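Local coordinates for periplasmic oligopeptide-binding protein (Burkholderia pseudomallei, PDB 3ZS6), which binds oligopeptides in the periplasm and probably passes them to an ABC transporter for uptake, as OppA proteins of related bacteria do, at residues L223-Q227 and A228-D232; K247-G250 and K251-R254; L490-I494 and D495-S499; D185-P188 and N189-V193; S25-G28 and N29-L33. One frame throughout, in Å; residues are numbered along the deposited sequence. Where two conformers were deposited one is given.

Interaction 1: L223-Q227 and A228-D232; sequences LRMYQ and AGQID
With CG of Met225 anti to its own carbonyl carbon (chi1 -75°) and Ile231 CG1 placed likewise (chi1 -65°), the two side chains run into each other where helix 219-227 ends. Ile231 CD1 presses on Met225 CB at 3.5 Å, tighter than usual for two carbons, while the thioether bends at chi3 so that CE comes back to 3.9 Å from Ile231 CD1. Gln230 passes over the methionine stem, its OE1 3.4 Å from Met225 CG. The backbone closes as a Schellman motif: Gly229, at positive phi, donates from N to Tyr226 O at 2.9 Å, and Gln230 N reaches back to Met225 O at 2.8 Å. The Tyr226 ring lies beside the returning chain, with CD2 3.7 Å from Ile231 O; its hydroxyl is bonded to Glu252. Tyr226 O also accepts from Lys482 NZ. The last-turn carbonyls of Met225 and Tyr226, which have no further helical turn to serve them, are thus satisfied by the returning chain and a lysine, and the Met225-Ile231 contact adds apolar packing beside the cap.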
loop_
_atom_site.group_PDB
_atom_site.type_symbol
_atom_site.label_atom_id
_atom_site.label_comp_id
_atom_site.label_asym_id
_atom_site.label_seq_id
_atom_site.Cartn_x
_atom_site.Cartn_y
_atom_site.Cartn_z
ATOM N N LEU A 223 -1.615 18.682 -12.649
ATOM C CA LEU A 223 -2.330 18.771 -13.924
ATOM C C LEU A 223 -1.739 19.864 -14.812
ATOM O O LEU A 223 -1.530 19.663 -16.008
ATOM C CB LEU A 223 -3.822 19.026 -13.677
ATOM C CG LEU A 223 -4.753 19.166 -14.886
ATOM C CD1 LEU A 223 -4.661 17.940 -15.774
ATOM C CD2 LEU A 223 -6.195 19.396 -14.433
ATOM N N ARG A 224 -1.482 21.023 -14.216
ATOM C CA ARG A 224 -0.861 22.135 -14.919
ATOM C C ARG A 224 0.475 21.719 -15.518
ATOM O O ARG A 224 0.775 22.031 -16.670
ATOM C CB ARG A 224 -0.633 23.305 -13.965
ATOM C CG ARG A 224 -1.888 24.007 -13.484
ATOM C CD ARG A 224 -1.507 25.251 -12.678
ATOM N NE ARG A 224 -2.665 25.986 -12.178
ATOM C CZ ARG A 224 -2.593 27.187 -11.608
ATOM N NH1 ARG A 224 -1.417 27.788 -11.470
ATOM N NH2 ARG A 224 -3.694 27.790 -11.179
ATOM N N MET A 225 1.283 21.021 -14.730
ATOM C CA MET A 225 2.588 20.586 -15.208
ATOM C C MET A 225 2.464 19.544 -16.317
ATOM O O MET A 225 3.275 19.506 -17.238
ATOM C CB MET A 225 3.426 20.039 -14.048
ATOM C CG MET A 225 3.975 21.124 -13.129
ATOM S SD MET A 225 4.752 20.463 -11.636
ATOM C CE MET A 225 3.331 19.853 -10.760
ATOM N N TYR A 226 1.454 18.686 -16.219
ATOM C CA TYR A 226 1.238 17.677 -17.239
ATOM C C TYR A 226 0.890 18.392 -18.539
ATOM O O TYR A 226 1.472 18.117 -19.593
ATOM C CB TYR A 226 0.110 16.741 -16.813
ATOM C CG TYR A 226 -0.239 15.661 -17.810
ATOM C CD1 TYR A 226 -1.123 15.912 -18.846
ATOM C CD2 TYR A 226 0.297 14.379 -17.695
ATOM C CE1 TYR A 226 -1.460 14.920 -19.767
ATOM C CE2 TYR A 226 -0.032 13.378 -18.603
ATOM C CZ TYR A 226 -0.908 13.661 -19.638
ATOM O OH TYR A 226 -1.254 12.684 -20.533
ATOM N N GLN A 227 -0.042 19.337 -18.442
ATOM C CA GLN A 227 -0.486 20.110 -19.597
ATOM C C GLN A 227 0.681 20.848 -20.264
ATOM O O GLN A 227 0.733 20.957 -21.486
ATOM C CB GLN A 227 -1.591 21.086 -19.184
ATOM C CG GLN A 227 -2.255 21.836 -20.325
ATOM C CD GLN A 227 -3.465 22.646 -19.864
ATOM O OE1 GLN A 227 -3.871 22.577 -18.699
ATOM N NE2 GLN A 227 -4.044 23.419 -20.780
ATOM N N ALA A 228 1.627 21.331 -19.461
ATOM C CA ALA A 228 2.783 22.058 -19.990
ATOM C C ALA A 228 3.861 21.115 -20.505
ATOM O O ALA A 228 4.870 21.552 -21.049
ATOM C CB ALA A 228 3.360 22.981 -18.929
ATOM N N GLY A 229 3.663 19.816 -20.321
ATOM C CA GLY A 229 4.648 18.847 -20.770
ATOM C C GLY A 229 5.830 18.670 -19.829
ATOM O O GLY A 229 6.872 18.158 -20.231
ATOM N N GLN A 230 5.678 19.101 -18.581
ATOM C CA GLN A 230 6.715 18.908 -17.566
ATOM C C GLN A 230 6.646 17.509 -16.930
ATOM O O GLN A 230 7.606 17.045 -16.316
ATOM C CB GLN A 230 6.577 19.956 -16.462
ATOM C CG GLN A 230 6.774 21.399 -16.895
ATOM C CD GLN A 230 6.452 22.371 -15.770
ATOM O OE1 GLN A 230 5.350 22.918 -15.703
ATOM N NE2 GLN A 230 7.407 22.570 -14.866
ATOM N N ILE A 231 5.498 16.855 -17.067
ATOM C CA ILE A 231 5.266 15.538 -16.484
ATOM C C ILE A 231 4.656 14.631 -17.547
ATOM O O ILE A 231 3.858 15.091 -18.352
ATOM C CB ILE A 231 4.281 15.644 -15.302
ATOM C CG1 ILE A 231 4.902 16.458 -14.170
ATOM C CG2 ILE A 231 3.872 14.261 -14.811
ATOM C CD1 ILE A 231 3.938 16.759 -13.037
ATOM N N ASP A 232 5.015 13.351 -17.559
ATOM C CA ASP A 232 4.457 12.443 -18.565
ATOM C C ASP A 232 3.397 11.512 -17.987
ATOM O O ASP A 232 2.688 10.828 -18.732
ATOM C CB ASP A 232 5.553 11.567 -19.186
ATOM C CG ASP A 232 6.727 12.372 -19.702
ATOM O OD1 ASP A 232 6.547 13.130 -20.675
ATOM O OD2 ASP A 232 7.834 12.225 -19.143
#

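Interaction 2: K247-G250 and K251-R254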
loop_
_atom_site.group_PDB
_atom_site.type_symbol
_atom_site.label_atom_id
_atom_site.label_comp_id
_atom_site.label_asym_id
_atom_site.label_seq_id
_atom_site.Cartn_x
_atom_site.Cartn_y
_atom_site.Cartn_z
ATOM N N LYS A 247 -12.561 15.268 -21.571
ATOM C CA LYS A 247 -12.835 15.964 -22.817
ATOM C C LYS A 247 -11.543 16.486 -23.419
ATOM O O LYS A 247 -11.334 16.403 -24.632
ATOM C CB LYS A 247 -13.800 17.125 -22.571
ATOM C CG LYS A 247 -14.122 17.942 -23.805
ATOM C CD LYS A 247 -14.525 19.358 -23.416
ATOM C CE LYS A 247 -15.511 19.353 -22.254
ATOM N NZ LYS A 247 -15.446 20.614 -21.456
ATOM N N GLN A 248 -10.678 17.020 -22.565
ATOM C CA GLN A 248 -9.427 17.620 -23.019
ATOM C C GLN A 248 -8.335 16.607 -23.363
ATOM O O GLN A 248 -7.583 16.807 -24.312
ATOM C CB GLN A 248 -8.882 18.607 -21.980
ATOM C CG GLN A 248 -7.580 19.296 -22.425
ATOM C CD GLN A 248 -7.131 20.400 -21.472
ATOM O OE1 GLN A 248 -7.771 20.649 -20.451
ATOM N NE2 GLN A 248 -6.029 21.066 -21.806
ATOM N N PHE A 249 -8.233 15.530 -22.590
ATOM C CA PHE A 249 -7.093 14.620 -22.743
ATOM C C PHE A 249 -7.467 13.243 -23.306
ATOM O O PHE A 249 -6.591 12.441 -23.645
ATOM C CB PHE A 249 -6.339 14.484 -21.412
ATOM C CG PHE A 249 -5.722 15.772 -20.934
ATOM C CD1 PHE A 249 -4.546 16.246 -21.499
ATOM C CD2 PHE A 249 -6.325 16.517 -19.931
ATOM C CE1 PHE A 249 -3.982 17.437 -21.070
ATOM C CE2 PHE A 249 -5.762 17.708 -19.495
ATOM C CZ PHE A 249 -4.588 18.167 -20.067
ATOM N N GLY A 250 -8.766 12.979 -23.388
ATOM C CA GLY A 250 -9.283 11.744 -23.944
ATOM C C GLY A 250 -8.667 10.487 -23.357
ATOM O O GLY A 250 -8.702 10.275 -22.144
ATOM N N LYS A 251 -8.092 9.663 -24.227
ATOM C CA LYS A 251 -7.586 8.354 -23.840
ATOM C C LYS A 251 -6.292 8.399 -23.032
ATOM O O LYS A 251 -5.856 7.377 -22.509
ATOM C CB LYS A 251 -7.435 7.442 -25.071
ATOM C CG LYS A 251 -8.774 7.089 -25.743
ATOM C CD LYS A 251 -8.563 6.169 -26.953
ATOM C CE LYS A 251 -9.748 6.196 -27.920
ATOM N NZ LYS A 251 -9.431 5.472 -29.198
ATOM N N GLU A 252 -5.665 9.567 -22.939
ATOM C CA GLU A 252 -4.550 9.728 -22.004
ATOM C C GLU A 252 -5.035 9.512 -20.567
ATOM O O GLU A 252 -4.259 9.148 -19.671
ATOM C CB GLU A 252 -3.883 11.102 -22.164
ATOM C CG GLU A 252 -3.297 11.317 -23.558
ATOM C CD GLU A 252 -2.570 12.637 -23.713
ATOM O OE1 GLU A 252 -2.564 13.435 -22.751
ATOM O OE2 GLU A 252 -2.000 12.873 -24.802
ATOM N N LEU A 253 -6.326 9.730 -20.348
ATOM C CA LEU A 253 -6.921 9.461 -19.038
ATOM C C LEU A 253 -7.113 7.951 -18.938
ATOM O O LEU A 253 -8.010 7.395 -19.571
ATOM C CB LEU A 253 -8.260 10.201 -18.887
ATOM C CG LEU A 253 -9.128 9.906 -17.651
ATOM C CD1 LEU A 253 -8.284 9.783 -16.420
ATOM C CD2 LEU A 253 -10.199 10.981 -17.451
ATOM N N ARG A 254 -6.246 7.288 -18.172
ATOM C CA ARG A 254 -6.272 5.832 -18.079
ATOM C C ARG A 254 -7.191 5.414 -16.936
ATOM O O ARG A 254 -6.887 5.647 -15.766
ATOM C CB ARG A 254 -4.864 5.278 -17.871
ATOM C CG ARG A 254 -3.795 5.925 -18.750
ATOM C CD ARG A 254 -4.070 5.731 -20.258
ATOM N NE ARG A 254 -3.083 6.469 -21.041
ATOM C CZ ARG A 254 -2.195 5.918 -21.864
ATOM N NH1 ARG A 254 -2.174 4.600 -22.058
ATOM N NH2 ARG A 254 -1.331 6.695 -22.500
#
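Gly250 O takes the N-H of Leu253 at 3.0 Å, and one residue back Phe249 O accepts from Glu252 N at 3.1 Å. These two bonds, each spanning three residues, turn the chain at the end of helix 242-249. Gly250 leaves helical geometry with positive phi (51°), a short 3-10 segment takes in Lys251 and Glu252, and Leu253 opens strand 253-258, which pairs antiparallel with strand 470-480. The Glu252 side chain runs back over the turn: its CB lies 3.4 Å and its CG 3.5 Å from Phe249 O. Extended beyond CG in the conformer given, it brings OE1 to 3.7 Å from Phe249 CD1. In this conformer Ser483 OG bonds OE2, and OE1 keeps its tyrosine partner, Tyr226, whose ring meets Phe249 edge to face. Gln248 CG sits over one face of the phenyl ring, 3.8 Å above the plane and toward the rim. Arg254 doubles back too, its NE donating to Glu252 O at 3.2 Å with the oxygen in the guanidinium plane.

Interaction 3: L490-I494 and D495-S499; sequences LTNYI and DMRAS
Asn492 and Asp495 close a type I beta turn, Asp495 N donating to Asn492 O at 2.9 Å, in the long loop between strands 485-486 and 503-504. The tight part gathers round the Asn492 side chain, which has CG anti to the backbone N (chi1 -165°) and faces the 495-499 half. Its amide grips Met496 twice: OD1 accepts from Met496 N at 2.9 Å, and ND2 donates to Met496 O at 3.0 Å, with the oxygen tilted 27° from the amide plane. Arg497 folds back across the same residue, so that Asn492 CB lies 3.6 Å above the guanidinium plane, over its centre. The group is held in that pose by Asp495 OD1, a salt bridge at 2.8 Å to Arg497 NH1, and by Thr489 O at NH2; Asp495 OD2 has a second positive partner in Arg479. By contrast, Leu490, Thr491 and Tyr493 lie on the solvent side and point away from the 495-499 half. Packing is also looser beside Ile494: Met496, in the conformer given, reaches on to helix 26-35 and an acidic side chain of the bound peptide, and Ile494 CD1 lies 4.0 Å from Met496 CG.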
loop_
_atom_site.group_PDB
_atom_site.type_symbol
_atom_site.label_atom_id
_atom_site.label_comp_id
_atom_site.label_asym_id
_atom_site.label_seq_id
_atom_site.Cartn_x
_atom_site.Cartn_y
_atom_site.Cartn_z
ATOM N N LEU A 490 -4.399 -1.749 -18.528
ATOM C CA LEU A 490 -5.465 -1.415 -17.590
ATOM C C LEU A 490 -5.769 -2.586 -16.662
ATOM O O LEU A 490 -6.825 -2.629 -16.033
ATOM C CB LEU A 490 -6.729 -0.984 -18.345
ATOM C CG LEU A 490 -6.548 0.170 -19.342
ATOM C CD1 LEU A 490 -7.866 0.501 -20.046
ATOM C CD2 LEU A 490 -5.966 1.406 -18.659
ATOM N N THR A 491 -4.839 -3.532 -16.574
ATOM C CA THR A 491 -5.081 -4.744 -15.793
ATOM C C THR A 491 -4.164 -4.901 -14.568
ATOM O O THR A 491 -4.252 -5.893 -13.849
ATOM C CB THR A 491 -4.971 -5.993 -16.678
ATOM O OG1 THR A 491 -3.635 -6.100 -17.178
ATOM C CG2 THR A 491 -5.944 -5.897 -17.855
ATOM N N ASN A 492 -3.291 -3.922 -14.334
ATOM C CA ASN A 492 -2.429 -3.916 -13.145
ATOM C C ASN A 492 -3.202 -3.377 -11.927
ATOM O O ASN A 492 -3.059 -2.212 -11.543
ATOM C CB ASN A 492 -1.169 -3.082 -13.421
ATOM C CG ASN A 492 -0.066 -3.311 -12.396
ATOM O OD1 ASN A 492 -0.293 -3.258 -11.184
ATOM N ND2 ASN A 492 1.149 -3.550 -12.888
ATOM N N TYR A 493 -4.019 -4.237 -11.326
ATOM C CA TYR A 493 -4.977 -3.818 -10.303
ATOM C C TYR A 493 -4.376 -3.340 -8.970
ATOM O O TYR A 493 -5.047 -2.656 -8.192
ATOM C CB TYR A 493 -6.013 -4.928 -10.062
ATOM C CG TYR A 493 -6.735 -5.347 -11.328
ATOM C CD1 TYR A 493 -7.542 -4.448 -12.023
ATOM C CD2 TYR A 493 -6.598 -6.630 -11.837
ATOM C CE1 TYR A 493 -8.203 -4.825 -13.189
ATOM C CE2 TYR A 493 -7.253 -7.017 -13.004
ATOM C CZ TYR A 493 -8.053 -6.111 -13.673
ATOM O OH TYR A 493 -8.703 -6.494 -14.825
ATOM N N ILE A 494 -3.125 -3.688 -8.688
ATOM C CA ILE A 494 -2.503 -3.156 -7.479
ATOM C C ILE A 494 -1.635 -1.944 -7.790
ATOM O O ILE A 494 -0.973 -1.402 -6.917
ATOM C CB ILE A 494 -1.727 -4.220 -6.670
ATOM C CG1 ILE A 494 -0.441 -4.638 -7.370
ATOM C CG2 ILE A 494 -2.612 -5.430 -6.375
ATOM C CD1 ILE A 494 0.433 -5.535 -6.490
ATOM N N ASP A 495 -1.669 -1.515 -9.047
ATOM C CA ASP A 495 -0.966 -0.312 -9.486
ATOM C C ASP A 495 0.522 -0.313 -9.142
ATOM O O ASP A 495 1.065 0.688 -8.659
ATOM C CB ASP A 495 -1.642 0.968 -8.968
ATOM C CG ASP A 495 -1.086 2.231 -9.637
ATOM O OD1 ASP A 495 -0.516 2.139 -10.750
ATOM O OD2 ASP A 495 -1.212 3.315 -9.054
ATOM N N MET A 496 1.178 -1.443 -9.395
ATOM C CA MET A 496 2.622 -1.529 -9.248
ATOM C C MET A 496 3.240 -1.560 -10.645
ATOM O O MET A 496 3.490 -2.632 -11.222
ATOM C CB MET A 496 3.022 -2.748 -8.407
ATOM C CG MET A 496 2.969 -2.508 -6.877
ATOM S SD MET A 496 4.216 -1.325 -6.283
ATOM C CE MET A 496 3.228 0.077 -5.737
ATOM N N ARG A 497 3.462 -0.370 -11.188
ATOM C CA ARG A 497 3.877 -0.227 -12.580
ATOM C C ARG A 497 5.288 0.335 -12.665
ATOM O O ARG A 497 5.503 1.534 -12.492
ATOM C CB ARG A 497 2.883 0.674 -13.334
ATOM C CG ARG A 497 1.432 0.119 -13.388
ATOM C CD ARG A 497 0.456 1.163 -13.948
ATOM N NE ARG A 497 -0.745 0.572 -14.552
ATOM C CZ ARG A 497 -1.939 0.495 -13.964
ATOM N NH1 ARG A 497 -2.119 0.957 -12.724
ATOM N NH2 ARG A 497 -2.958 -0.060 -14.615
ATOM N N ALA A 498 6.243 -0.551 -12.915
ATOM C CA ALA A 498 7.657 -0.195 -12.939
ATOM C C ALA A 498 8.017 0.536 -14.216
ATOM O O ALA A 498 7.452 0.273 -15.279
ATOM C CB ALA A 498 8.515 -1.450 -12.794
ATOM N N SER A 499 8.978 1.446 -14.120
ATOM C CA SER A 499 9.408 2.195 -15.296
ATOM C C SER A 499 10.009 1.307 -16.405
ATOM O O SER A 499 9.855 1.601 -17.593
ATOM C CB SER A 499 10.398 3.283 -14.880
ATOM O OG SER A 499 9.808 4.147 -13.924
#

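Interaction 4: D185-P188 and N189-V193; sequences DWQP and NNRIV
One face of the Trp186 indole carries Ile192 CD1, a CH-pi contact 3.8 Å from the centroid of the five-membered ring, while Arg191 O lies at the ring edge. Ile192 runs alongside the indole, its CG1 3.3 Å from Trp186 CD1, and the indole NE1 is bonded to Glu14. The other flat groups meet on the opposite face of the hairpin. Here Asp185 OD2 touches the guanidinium edge of Arg191, accepting from NH1 at 2.8 Å in a salt bridge, with the carboxylate and guanidinium planes perpendicular. Arg191 gets there by bending at chi2 and chi3. Gln187 NE2 donates to the same OD2, also at 2.8 Å, on the syn lone pair, whereas NH1 comes from the anti side.

Strands 181-187 and 191-196 run antiparallel, Asp185-Val193 and Gln187-Arg191 being hydrogen-bonded pairs and Trp186-Ile192 a non-hydrogen-bonded one. A classic beta bulge lies next to the turn: Asn190 and Arg191 both face Gln187, whose O accepts from Asn190 N at 2.8 Å and Arg191 N at 2.9 Å. Shared between a cation and an amide, OD2 is held from two sides; the Arg191 salt bridge joins the strands on this face, and the Gln187 bond probably helps to fix the carboxylate's rotation.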
loop_
_atom_site.group_PDB
_atom_site.type_symbol
_atom_site.label_atom_id
_atom_site.label_comp_id
_atom_site.label_asym_id
_atom_site.label_seq_id
_atom_site.Cartn_x
_atom_site.Cartn_y
_atom_site.Cartn_z
ATOM N N ASP A 185 20.233 11.371 -8.170
ATOM C CA ASP A 185 19.986 12.559 -7.354
ATOM C C ASP A 185 18.760 12.353 -6.469
ATOM O O ASP A 185 17.766 11.750 -6.889
ATOM C CB ASP A 185 19.804 13.793 -8.249
ATOM C CG ASP A 185 19.816 15.103 -7.465
ATOM O OD1 ASP A 185 20.527 15.189 -6.437
ATOM O OD2 ASP A 185 19.113 16.051 -7.886
ATOM N N TRP A 186 18.848 12.844 -5.238
ATOM C CA TRP A 186 17.730 12.800 -4.312
ATOM C C TRP A 186 17.684 14.109 -3.536
ATOM O O TRP A 186 18.441 14.295 -2.583
ATOM C CB TRP A 186 17.878 11.622 -3.345
ATOM C CG TRP A 186 16.722 11.460 -2.388
ATOM C CD1 TRP A 186 15.590 12.230 -2.322
ATOM C CD2 TRP A 186 16.591 10.470 -1.352
ATOM N NE1 TRP A 186 14.763 11.775 -1.317
ATOM C CE2 TRP A 186 15.351 10.692 -0.712
ATOM C CE3 TRP A 186 17.398 9.412 -0.912
ATOM C CZ2 TRP A 186 14.903 9.900 0.349
ATOM C CZ3 TRP A 186 16.945 8.618 0.137
ATOM C CH2 TRP A 186 15.706 8.869 0.755
ATOM N N GLN A 187 16.813 15.021 -3.959
ATOM C CA GLN A 187 16.583 16.250 -3.207
ATOM C C GLN A 187 15.188 16.196 -2.603
ATOM O O GLN A 187 14.193 16.305 -3.322
ATOM C CB GLN A 187 16.730 17.481 -4.107
ATOM C CG GLN A 187 18.093 17.596 -4.786
ATOM C CD GLN A 187 18.207 18.839 -5.655
ATOM O OE1 GLN A 187 17.780 19.928 -5.267
ATOM N NE2 GLN A 187 18.771 18.675 -6.846
ATOM N N PRO A 188 15.108 16.018 -1.277
ATOM C CA PRO A 188 13.815 15.793 -0.614
ATOM C C PRO A 188 12.814 16.901 -0.913
ATOM O O PRO A 188 13.169 18.073 -0.858
ATOM C CB PRO A 188 14.186 15.778 0.873
ATOM C CG PRO A 188 15.598 15.280 0.885
ATOM C CD PRO A 188 16.234 15.921 -0.333
ATOM N N ASN A 189 11.582 16.523 -1.237
ATOM C CA ASN A 189 10.534 17.491 -1.559
ATOM C C ASN A 189 10.804 18.266 -2.838
ATOM O O ASN A 189 10.142 19.261 -3.129
ATOM C CB ASN A 189 10.324 18.464 -0.408
ATOM C CG ASN A 189 9.693 17.805 0.784
ATOM O OD1 ASN A 189 10.285 17.744 1.861
ATOM N ND2 ASN A 189 8.483 17.291 0.598
ATOM N N ASN A 190 11.804 17.830 -3.584
ATOM C CA ASN A 190 12.154 18.493 -4.824
ATOM C C ASN A 190 12.140 17.501 -5.972
ATOM O O ASN A 190 11.260 17.544 -6.823
ATOM C CB ASN A 190 13.519 19.169 -4.705
ATOM C CG ASN A 190 13.867 19.997 -5.923
ATOM O OD1 ASN A 190 13.306 19.807 -6.997
ATOM N ND2 ASN A 190 14.795 20.928 -5.758
ATOM N N ARG A 191 13.112 16.599 -5.984
ATOM C CA ARG A 191 13.165 15.591 -7.029
ATOM C C ARG A 191 14.044 14.406 -6.677
ATOM O O ARG A 191 14.960 14.505 -5.849
ATOM C CB ARG A 191 13.675 16.218 -8.326
ATOM C CG ARG A 191 14.974 16.973 -8.138
ATOM C CD ARG A 191 16.055 16.490 -9.080
ATOM N NE ARG A 191 16.161 17.307 -10.281
ATOM C CZ ARG A 191 17.316 17.619 -10.868
ATOM N NH1 ARG A 191 18.463 17.190 -10.355
ATOM N NH2 ARG A 191 17.327 18.365 -11.965
ATOM N N ILE A 192 13.742 13.282 -7.319
ATOM C CA ILE A 192 14.616 12.124 -7.339
ATOM C C ILE A 192 14.897 11.784 -8.800
ATOM O O ILE A 192 13.978 11.732 -9.616
ATOM C CB ILE A 192 13.984 10.923 -6.626
ATOM C CG1 ILE A 192 14.253 11.002 -5.123
ATOM C CG2 ILE A 192 14.519 9.600 -7.205
ATOM C CD1 ILE A 192 13.497 9.963 -4.306
ATOM N N VAL A 193 16.169 11.596 -9.138
ATOM C CA VAL A 193 16.550 11.246 -10.509
ATOM C C VAL A 193 17.330 9.931 -10.516
ATOM O O VAL A 193 18.189 9.700 -9.656
ATOM C CB VAL A 193 17.412 12.354 -11.183
ATOM C CG1 VAL A 193 17.727 11.994 -12.634
ATOM C CG2 VAL A 193 16.726 13.710 -11.104
#

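Interaction 5: S25-G28 and N29-L33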
loop_
_atom_site.group_PDB
_atom_site.type_symbol
_atom_site.label_atom_id
_atom_site.label_comp_id
_atom_site.label_asym_id
_atom_site.label_seq_id
_atom_site.Cartn_x
_atom_site.Cartn_y
_atom_site.Cartn_z
ATOM N N SER A 25 5.062 2.813 1.767
ATOM C CA SER A 25 4.011 3.469 0.975
ATOM C C SER A 25 3.986 3.073 -0.495
ATOM O O SER A 25 4.944 2.490 -1.018
ATOM C CB SER A 25 4.164 4.992 1.060
ATOM O OG SER A 25 5.267 5.420 0.274
ATOM N N TRP A 26 2.889 3.431 -1.158
ATOM C CA TRP A 26 2.780 3.308 -2.603
ATOM C C TRP A 26 3.983 3.996 -3.264
ATOM O O TRP A 26 4.601 3.451 -4.180
ATOM C CB TRP A 26 1.477 3.948 -3.110
ATOM C CG TRP A 26 1.333 3.882 -4.619
ATOM C CD1 TRP A 26 0.773 2.868 -5.342
ATOM C CD2 TRP A 26 1.768 4.864 -5.580
ATOM N NE1 TRP A 26 0.827 3.156 -6.688
ATOM C CE2 TRP A 26 1.430 4.373 -6.862
ATOM C CE3 TRP A 26 2.408 6.105 -5.481
ATOM C CZ2 TRP A 26 1.716 5.078 -8.037
ATOM C CZ3 TRP A 26 2.686 6.807 -6.649
ATOM C CH2 TRP A 26 2.334 6.291 -7.913
ATOM N N THR A 27 4.311 5.194 -2.793
ATOM C CA THR A 27 5.418 5.940 -3.377
ATOM C C THR A 27 6.752 5.221 -3.148
ATOM O O THR A 27 7.559 5.104 -4.063
ATOM C CB THR A 27 5.506 7.382 -2.822
ATOM O OG1 THR A 27 4.359 8.140 -3.245
ATOM C CG2 THR A 27 6.788 8.062 -3.330
ATOM N N GLY A 28 6.973 4.734 -1.928
ATOM C CA GLY A 28 8.200 4.023 -1.606
ATOM C C GLY A 28 8.390 2.763 -2.440
ATOM O O GLY A 28 9.495 2.459 -2.894
ATOM N N ASN A 29 7.310 2.018 -2.641
ATOM C CA ASN A 29 7.378 0.815 -3.468
ATOM C C ASN A 29 7.605 1.117 -4.951
ATOM O O ASN A 29 8.393 0.443 -5.601
ATOM C CB ASN A 29 6.128 -0.051 -3.290
ATOM C CG ASN A 29 6.185 -0.887 -2.036
ATOM O OD1 ASN A 29 6.612 -2.049 -2.064
ATOM N ND2 ASN A 29 5.739 -0.309 -0.920
ATOM N N THR A 30 6.914 2.126 -5.479
ATOM C CA THR A 30 7.067 2.483 -6.896
ATOM C C THR A 30 8.495 2.935 -7.195
ATOM O O THR A 30 9.141 2.427 -8.116
ATOM C CB THR A 30 6.096 3.597 -7.322
ATOM O OG1 THR A 30 4.741 3.178 -7.090
ATOM C CG2 THR A 30 6.286 3.919 -8.801
ATOM N N ILE A 31 8.993 3.888 -6.415
ATOM C CA ILE A 31 10.385 4.318 -6.553
ATOM C C ILE A 31 11.392 3.194 -6.244
ATOM O O ILE A 31 12.298 2.942 -7.029
ATOM C CB ILE A 31 10.682 5.545 -5.687
ATOM C CG1 ILE A 31 9.844 6.730 -6.171
ATOM C CG2 ILE A 31 12.174 5.902 -5.746
ATOM C CD1 ILE A 31 9.977 7.976 -5.307
ATOM N N GLY A 32 11.223 2.514 -5.113
ATOM C CA GLY A 32 12.160 1.479 -4.698
ATOM C C GLY A 32 12.288 0.295 -5.650
ATOM O O GLY A 32 13.362 -0.327 -5.753
ATOM N N LEU A 33 11.201 -0.030 -6.349
ATOM C CA LEU A 33 11.216 -1.184 -7.252
ATOM C C LEU A 33 11.843 -0.863 -8.611
ATOM O O LEU A 33 12.171 -1.765 -9.379
ATOM C CB LEU A 33 9.818 -1.784 -7.410
ATOM C CG LEU A 33 9.269 -2.510 -6.174
ATOM C CD1 LEU A 33 7.799 -2.852 -6.363
ATOM C CD2 LEU A 33 10.076 -3.783 -5.841
#
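Ser25 O takes two bonds from Asn29, one from the backbone N at 2.9 Å and one from ND2, also at 2.9 Å and almost straight (174°), from above the carbonyl plane. The next carbonyl repeats the pattern: Trp26 O accepts from Thr30 N at 3.0 Å and from Thr30 OG1 at 2.9 Å, the two donors arriving from opposite faces of the carbonyl plane. Thr30 can do this because its OG1 is anti to its own carbonyl carbon (chi1 -59°), which turns the hydroxyl back along helix 26-35. Ser25 is the N-cap of that helix, its OG accepting from Gly28 N while also bonding Glu16. The other end of the Asn29 amide, OD1, accepts from Ala152 N.

Outward from these bonds, Thr30 OG1 stands over the centre of one indole face of Trp26, 3.5 Å above the plane. Thr27 and Ile31 lie side by side, Thr27 CG2 3.8 Å from Ile31 CD1. The turn also borders the ligand: Trp26 makes backbone hydrogen bonds to the bound peptide, and Trp26 and Asn29 both pack on an acidic side chain of it. The Ser25 and Trp26 carbonyls thus each gain a side-chain donor besides the helical N-H, while Ser25 OG and Asn29 OD1 also find partners elsewhere in the fold. Thr30 OG1 over the ring, and Asp495 O at NE1, probably help to set the indole beside the peptide.

Along the chain the order is interaction 5, 4, 1, 2, then 3. Interactions 1 and 2 end the successive helices 219-227 and 242-249; their centres lie about 13 Å apart, and Leu223 and Tyr226 of the first both pack on Phe249 of the second. Interaction 2 touches interaction 3 through Arg254 and Leu490. Interaction 3, late in the sequence, returns to the first helix: its centre is about 12 Å from that of interaction 5, and Met496 packs against that helix. Interaction 4, a hairpin within the four-stranded mixed sheet, meets interaction 5 through Ile192 and Ile31. Early and late segments thus converge beside the bound peptide, which interactions 3 and 5 contact directly, while the centres of 1 and 2 lie about 26 Å from the chain centre.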